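Local atomic coordinates of protein BONZAI 1 (Arabidopsis thaliana, PDB entry 6KXT), a protein that binds phospholipids in a calcium-dependent manner and acts as a negative regulator of cell death and defence responses in plants. Residues V17-N22 and F136-T141; S32-V37 and L60-K65. All coordinates share one frame; numbering follows the deposited sequence. Where two conformers were deposited one is given.

The chain is the second C2 domain (C2B) of this copine, a sandwich of two antiparallel sheets. Interaction 1 joins strands 13-21 and 133-143 side by side within the five-stranded sheet, whereas interaction 2 sets strand 34-40 of the four-stranded sheet against the loop 60-65. Their centres lie about 10 Å apart, and along the chain interaction 2 falls inside the loop closed by interaction 1. They touch directly: C20 N and P62 O probably hydrogen-bond, as do N22 N and N61 OD1, while F18 packs on L36. Interaction 1 pairs the first strand of the domain with the last, and through loop 60-65 and the F18-L36 packing that pair meets the facing sheet.

Interaction 1: residues V17-N22 and F136-T141; sequences VFRCSN and FVDKFT
The guanidinium of R19 lies over one face of the F136 ring, its plane tilted only 16° from that of the phenyl and CZ 4.1 Å from the ring centroid. This cation-pi stack sits on an antiparallel pair of the C2 beta-sandwich, strands 13-21 and 133-143, which a classic beta bulge interrupts. The overlap is offset: NH2 stands 3.3 Å from F136 CG, near the rim of the ring. A bend at chi3 (70°) folds the arginine back, stacking its head on F136 while NE is presented to D138. The N-H...O bond within this salt bridge is nearly straight (166°), with R19 NE 2.9 Å from D138 OD1; the carboxylate oxygen is met on its syn side and lies close to the guanidinium plane. R19 is therefore gripped both over a face and at an edge, which fixes the rotation of its head, and the carboxylate probably balances its charge.

Beneath these groups the backbones pair through R19 and F136, where F136 N reaches R19 O at 2.8 Å and R19 N returns a bond to F136 O. Next along, F18 and V137 form a non-hydrogen-bonded pair whose side chains turn to the inner face, onto L107 of helix 104-113; the CA-H of F18 also approaches F136 O.

At the bulge, D138 and K139 both face V17. V17 N bonds K139 O at 3.0 Å, and D138 contributes the extra residue in its strand. On the same face as R19, the CB atoms of V17 and K139 meet at 3.9 Å before the lysine chain extends away. V17 O takes two amides: D138 N at 2.8 Å and, in a weak bond, K139 N at 3.4 Å.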
loop_
_atom_site.group_PDB
_atom_site.type_symbol
_atom_site.label_atom_id
_atom_site.label_comp_id
_atom_site.label_asym_id
_atom_site.label_seq_id
_atom_site.Cartn_x
_atom_site.Cartn_y
_atom_site.Cartn_z
ATOM N N VAL A 17 9.213 -0.939 3.148
ATOM C CA VAL A 17 8.656 -1.086 4.520
ATOM C C VAL A 17 7.589 0.003 4.638
ATOM O O VAL A 17 7.911 1.216 4.571
ATOM C CB VAL A 17 9.713 -0.986 5.629
ATOM C CG1 VAL A 17 9.035 -0.892 6.997
ATOM C CG2 VAL A 17 10.691 -2.152 5.570
ATOM N N PHE A 18 6.348 -0.395 4.822
ATOM C CA PHE A 18 5.180 0.458 5.071
ATOM C C PHE A 18 4.885 0.565 6.553
ATOM O O PHE A 18 5.055 -0.388 7.312
ATOM C CB PHE A 18 3.943 -0.118 4.382
ATOM C CG PHE A 18 3.970 -0.081 2.876
ATOM C CD1 PHE A 18 3.814 1.135 2.222
ATOM C CD2 PHE A 18 4.057 -1.230 2.123
ATOM C CE1 PHE A 18 3.725 1.183 0.833
ATOM C CE2 PHE A 18 3.961 -1.178 0.734
ATOM C CZ PHE A 18 3.818 0.030 0.101
ATOM N N ARG A 19 4.445 1.758 6.933
ATOM C CA ARG A 19 4.035 2.059 8.317
ATOM C C ARG A 19 2.727 2.835 8.243
ATOM O O ARG A 19 2.568 3.679 7.318
ATOM C CB ARG A 19 5.120 2.888 8.994
ATOM C CG ARG A 19 4.689 3.502 10.311
ATOM C CD ARG A 19 5.922 4.154 10.949
ATOM N NE ARG A 19 6.422 5.361 10.276
ATOM C CZ ARG A 19 5.950 6.573 10.494
ATOM N NH1 ARG A 19 4.911 6.770 11.295
ATOM N NH2 ARG A 19 6.515 7.614 9.905
ATOM N N CYS A 20 1.815 2.649 9.185
ATOM C CA CYS A 20 0.641 3.504 9.331
ATOM C C CYS A 20 0.660 4.215 10.676
ATOM O O CYS A 20 1.227 3.650 11.660
ATOM C CB CYS A 20 -0.677 2.773 9.182
ATOM S SG CYS A 20 -0.864 2.006 7.555
ATOM N N SER A 21 0.060 5.405 10.677
ATOM C CA SER A 21 -0.126 6.239 11.881
ATOM C C SER A 21 -1.621 6.402 12.159
ATOM O O SER A 21 -2.343 6.791 11.238
ATOM C CB SER A 21 0.550 7.561 11.670
ATOM O OG SER A 21 0.697 8.260 12.883
ATOM N N ASN A 22 -2.057 6.143 13.394
ATOM C CA ASN A 22 -3.346 6.641 13.936
ATOM C C ASN A 22 -4.509 5.986 13.171
ATOM O O ASN A 22 -5.456 6.685 12.814
ATOM C CB ASN A 22 -3.351 8.183 13.968
ATOM C CG ASN A 22 -4.477 8.814 14.777
ATOM O OD1 ASN A 22 -5.036 8.196 15.684
ATOM N ND2 ASN A 22 -4.832 10.056 14.445
ATOM N N PHE A 136 2.962 5.785 5.563
ATOM C CA PHE A 136 4.346 6.233 5.409
ATOM C C PHE A 136 5.177 5.144 4.766
ATOM O O PHE A 136 4.880 3.920 4.899
ATOM C CB PHE A 136 4.948 6.633 6.750
ATOM C CG PHE A 136 4.354 7.868 7.362
ATOM C CD1 PHE A 136 3.221 7.820 8.132
ATOM C CD2 PHE A 136 5.007 9.097 7.204
ATOM C CE1 PHE A 136 2.667 8.993 8.658
ATOM C CE2 PHE A 136 4.469 10.245 7.753
ATOM C CZ PHE A 136 3.314 10.191 8.472
ATOM N N VAL A 137 6.260 5.545 4.100
ATOM C CA VAL A 137 7.190 4.635 3.400
ATOM C C VAL A 137 8.510 4.724 4.180
ATOM O O VAL A 137 9.250 5.716 4.015
ATOM C CB VAL A 137 7.327 4.998 1.920
ATOM C CG1 VAL A 137 8.293 4.020 1.249
ATOM C CG2 VAL A 137 5.966 4.991 1.264
ATOM N N ASP A 138 8.717 3.799 5.109
ATOM C CA ASP A 138 9.879 3.856 6.040
ATOM C C ASP A 138 11.142 3.468 5.297
ATOM O O ASP A 138 12.228 3.898 5.661
ATOM C CB ASP A 138 9.712 2.910 7.229
ATOM C CG ASP A 138 8.968 3.484 8.419
ATOM O OD1 ASP A 138 8.447 4.626 8.308
ATOM O OD2 ASP A 138 8.929 2.755 9.442
ATOM N N LYS A 139 11.038 2.566 4.327
ATOM C CA LYS A 139 12.203 2.115 3.539
ATOM C C LYS A 139 11.762 1.906 2.097
ATOM O O LYS A 139 10.632 1.421 1.849
ATOM C CB LYS A 139 12.751 0.788 4.050
ATOM C CG LYS A 139 13.915 0.222 3.255
ATOM C CD LYS A 139 14.426 -1.068 3.810
ATOM C CE LYS A 139 15.811 -1.420 3.292
ATOM N NZ LYS A 139 16.308 -2.645 3.940
ATOM N N PHE A 140 12.636 2.247 1.155
ATOM C CA PHE A 140 12.386 2.117 -0.294
ATOM C C PHE A 140 13.758 1.842 -0.931
ATOM O O PHE A 140 14.559 2.801 -0.981
ATOM C CB PHE A 140 11.752 3.354 -0.902
ATOM C CG PHE A 140 11.291 3.186 -2.329
ATOM C CD1 PHE A 140 12.203 3.252 -3.378
ATOM C CD2 PHE A 140 9.954 3.013 -2.650
ATOM C CE1 PHE A 140 11.758 3.112 -4.693
ATOM C CE2 PHE A 140 9.530 2.891 -3.969
ATOM C CZ PHE A 140 10.458 2.908 -4.983
ATOM N N THR A 141 13.997 0.618 -1.341
ATOM C CA THR A 141 15.316 0.198 -1.857
ATOM C C THR A 141 15.115 -0.564 -3.153
ATOM O O THR A 141 14.365 -1.527 -3.187
ATOM C CB THR A 141 16.094 -0.633 -0.833
ATOM O OG1 THR A 141 16.210 0.110 0.386
ATOM C CG2 THR A 141 17.470 -0.979 -1.351
HETATM O O HOH W 1 8.766 6.985 7.986
#

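Interaction 2: residues S32-V37 and L60-K65; sequences SDPFLV and LNPIWK
W64 inserts its indole between P62 and L36, with P62 CB over one face and the leucine over the opposite one. The two segments, SDPFLV and LNPIWK, carry the SDP and NPxW sequences familiar from C2 domains, and here they bring the start of strand 34-40 against the loop leading to strand 67-70. The main aromatic contact is a CH-pi interaction: L36 CG stands 3.6 Å from the centroid of the six-membered ring, 24° off its normal. L36 CG lies beside its own backbone N (chi1 -56°), which swings the isobutyl group across the indole at about a right angle. CD1 then leans toward CE3 and CZ3, and CD2 toward CH2. L36 was modelled in two conformers, so its short approaches to the indole are less certain.

Apolar packing continues along the prolines. P34 CG meets P62 CG at 3.9 Å, the two rings crossing obliquely, and P34 CB rests 3.9 Å from W64 CZ2. P34 and L36 also touch C85 of strand 81-87, while W64 and P62 touch C20 of the other sheet, so the indole helps fill the sandwich interior.

Polar contact between the segments is slight. The indole N-H points to the backbone of strand 34-40, where W64 NE1 makes a weak hydrogen bond of 3.4 Å to P34 O at the ring edge.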
loop_
_atom_site.group_PDB
_atom_site.type_symbol
_atom_site.label_atom_id
_atom_site.label_comp_id
_atom_site.label_asym_id
_atom_site.label_seq_id
_atom_site.Cartn_x
_atom_site.Cartn_y
_atom_site.Cartn_z
ATOM N N SER A 32 -8.631 -2.719 15.202
ATOM C CA SER A 32 -8.181 -3.306 13.921
ATOM C C SER A 32 -7.019 -4.273 14.096
ATOM O O SER A 32 -6.137 -4.058 14.905
ATOM C CB SER A 32 -7.810 -2.199 12.977
ATOM O OG SER A 32 -8.948 -1.398 12.617
ATOM N N ASP A 33 -7.059 -5.300 13.255
ATOM C CA ASP A 33 -5.930 -6.215 12.991
ATOM C C ASP A 33 -5.472 -5.977 11.561
ATOM O O ASP A 33 -5.881 -6.682 10.647
ATOM C CB ASP A 33 -6.354 -7.667 13.163
ATOM C CG ASP A 33 -6.969 -7.918 14.526
ATOM O OD1 ASP A 33 -6.289 -7.648 15.526
ATOM O OD2 ASP A 33 -8.137 -8.438 14.569
ATOM N N PRO A 34 -4.663 -4.920 11.324
ATOM C CA PRO A 34 -4.448 -4.473 9.970
ATOM C C PRO A 34 -3.377 -5.241 9.183
ATOM O O PRO A 34 -2.429 -5.756 9.721
ATOM C CB PRO A 34 -3.955 -3.034 10.165
ATOM C CG PRO A 34 -3.236 -3.078 11.477
ATOM C CD PRO A 34 -4.054 -4.045 12.311
ATOM N N PHE A 35 -3.629 -5.261 7.896
ATOM C CA PHE A 35 -2.692 -5.690 6.854
ATOM C C PHE A 35 -2.909 -4.801 5.638
ATOM O O PHE A 35 -3.936 -4.078 5.509
ATOM C CB PHE A 35 -2.913 -7.183 6.530
ATOM C CG PHE A 35 -4.195 -7.579 5.858
ATOM C CD1 PHE A 35 -5.379 -7.642 6.570
ATOM C CD2 PHE A 35 -4.247 -7.853 4.498
ATOM C CE1 PHE A 35 -6.568 -7.996 5.963
ATOM C CE2 PHE A 35 -5.435 -8.260 3.890
ATOM C CZ PHE A 35 -6.594 -8.312 4.623
ATOM N N LEU A 36 -1.867 -4.808 4.785
ATOM C CA LEU A 36 -1.921 -4.045 3.514
ATOM C C LEU A 36 -1.963 -5.006 2.331
ATOM O O LEU A 36 -1.313 -6.077 2.367
ATOM C CB LEU A 36 -0.708 -3.129 3.292
ATOM C CG LEU A 36 -0.405 -2.111 4.366
ATOM C CD1 LEU A 36 0.830 -1.300 3.971
ATOM C CD2 LEU A 36 -1.589 -1.219 4.587
ATOM N N VAL A 37 -2.677 -4.624 1.306
ATOM C CA VAL A 37 -2.680 -5.325 0.002
ATOM C C VAL A 37 -2.307 -4.280 -1.046
ATOM O O VAL A 37 -2.882 -3.190 -1.099
ATOM C CB VAL A 37 -4.059 -5.932 -0.295
ATOM C CG1 VAL A 37 -4.059 -6.547 -1.675
ATOM C CG2 VAL A 37 -4.438 -6.923 0.808
ATOM N N LEU A 60 -2.756 -0.080 16.007
ATOM C CA LEU A 60 -3.259 1.134 15.326
ATOM C C LEU A 60 -2.079 1.930 14.730
ATOM O O LEU A 60 -2.343 2.926 14.041
ATOM C CB LEU A 60 -4.069 2.002 16.303
ATOM C CG LEU A 60 -5.242 1.283 16.980
ATOM C CD1 LEU A 60 -5.899 2.219 17.995
ATOM C CD2 LEU A 60 -6.289 0.826 15.967
ATOM N N ASN A 61 -0.833 1.498 14.909
ATOM C CA ASN A 61 0.360 2.176 14.350
ATOM C C ASN A 61 1.307 1.122 13.775
ATOM O O ASN A 61 2.471 1.054 14.171
ATOM C CB ASN A 61 0.998 3.080 15.384
ATOM C CG ASN A 61 0.023 4.091 15.908
ATOM O OD1 ASN A 61 -0.086 5.157 15.305
ATOM N ND2 ASN A 61 -0.666 3.778 17.008
ATOM N N PRO A 62 0.810 0.225 12.898
ATOM C CA PRO A 62 1.604 -0.881 12.405
ATOM C C PRO A 62 2.836 -0.487 11.579
ATOM O O PRO A 62 2.825 0.520 10.850
ATOM C CB PRO A 62 0.641 -1.647 11.487
ATOM C CG PRO A 62 -0.343 -0.583 10.985
ATOM C CD PRO A 62 -0.498 0.263 12.247
ATOM N N ILE A 63 3.894 -1.277 11.756
ATOM C CA ILE A 63 5.085 -1.277 10.847
ATOM C C ILE A 63 5.249 -2.702 10.369
ATOM O O ILE A 63 5.377 -3.606 11.197
ATOM C CB ILE A 63 6.357 -0.773 11.535
ATOM C CG1 ILE A 63 6.216 0.632 12.122
ATOM C CG2 ILE A 63 7.512 -0.865 10.540
ATOM C CD1 ILE A 63 7.318 1.037 13.113
ATOM N N TRP A 64 5.161 -2.963 9.060
ATOM C CA TRP A 64 5.155 -4.353 8.573
ATOM C C TRP A 64 6.554 -4.767 8.116
ATOM O O TRP A 64 7.412 -3.874 7.876
ATOM C CB TRP A 64 4.120 -4.528 7.440
ATOM C CG TRP A 64 2.693 -4.490 7.879
ATOM C CD1 TRP A 64 1.971 -5.510 8.435
ATOM C CD2 TRP A 64 1.811 -3.364 7.764
ATOM N NE1 TRP A 64 0.699 -5.072 8.669
ATOM C CE2 TRP A 64 0.558 -3.765 8.283
ATOM C CE3 TRP A 64 1.956 -2.034 7.338
ATOM C CZ2 TRP A 64 -0.553 -2.930 8.247
ATOM C CZ3 TRP A 64 0.854 -1.194 7.322
ATOM C CH2 TRP A 64 -0.380 -1.630 7.790
ATOM N N LYS A 65 6.719 -6.059 7.952
ATOM C CA LYS A 65 7.953 -6.615 7.338
ATOM C C LYS A 65 7.999 -6.113 5.905
ATOM O O LYS A 65 6.981 -5.764 5.284
ATOM C CB LYS A 65 7.939 -8.140 7.430
ATOM C CG LYS A 65 7.978 -8.700 8.844
ATOM C CD LYS A 65 7.877 -10.197 8.887
ATOM C CE LYS A 65 7.924 -10.714 10.310
ATOM N NZ LYS A 65 8.056 -12.188 10.329
#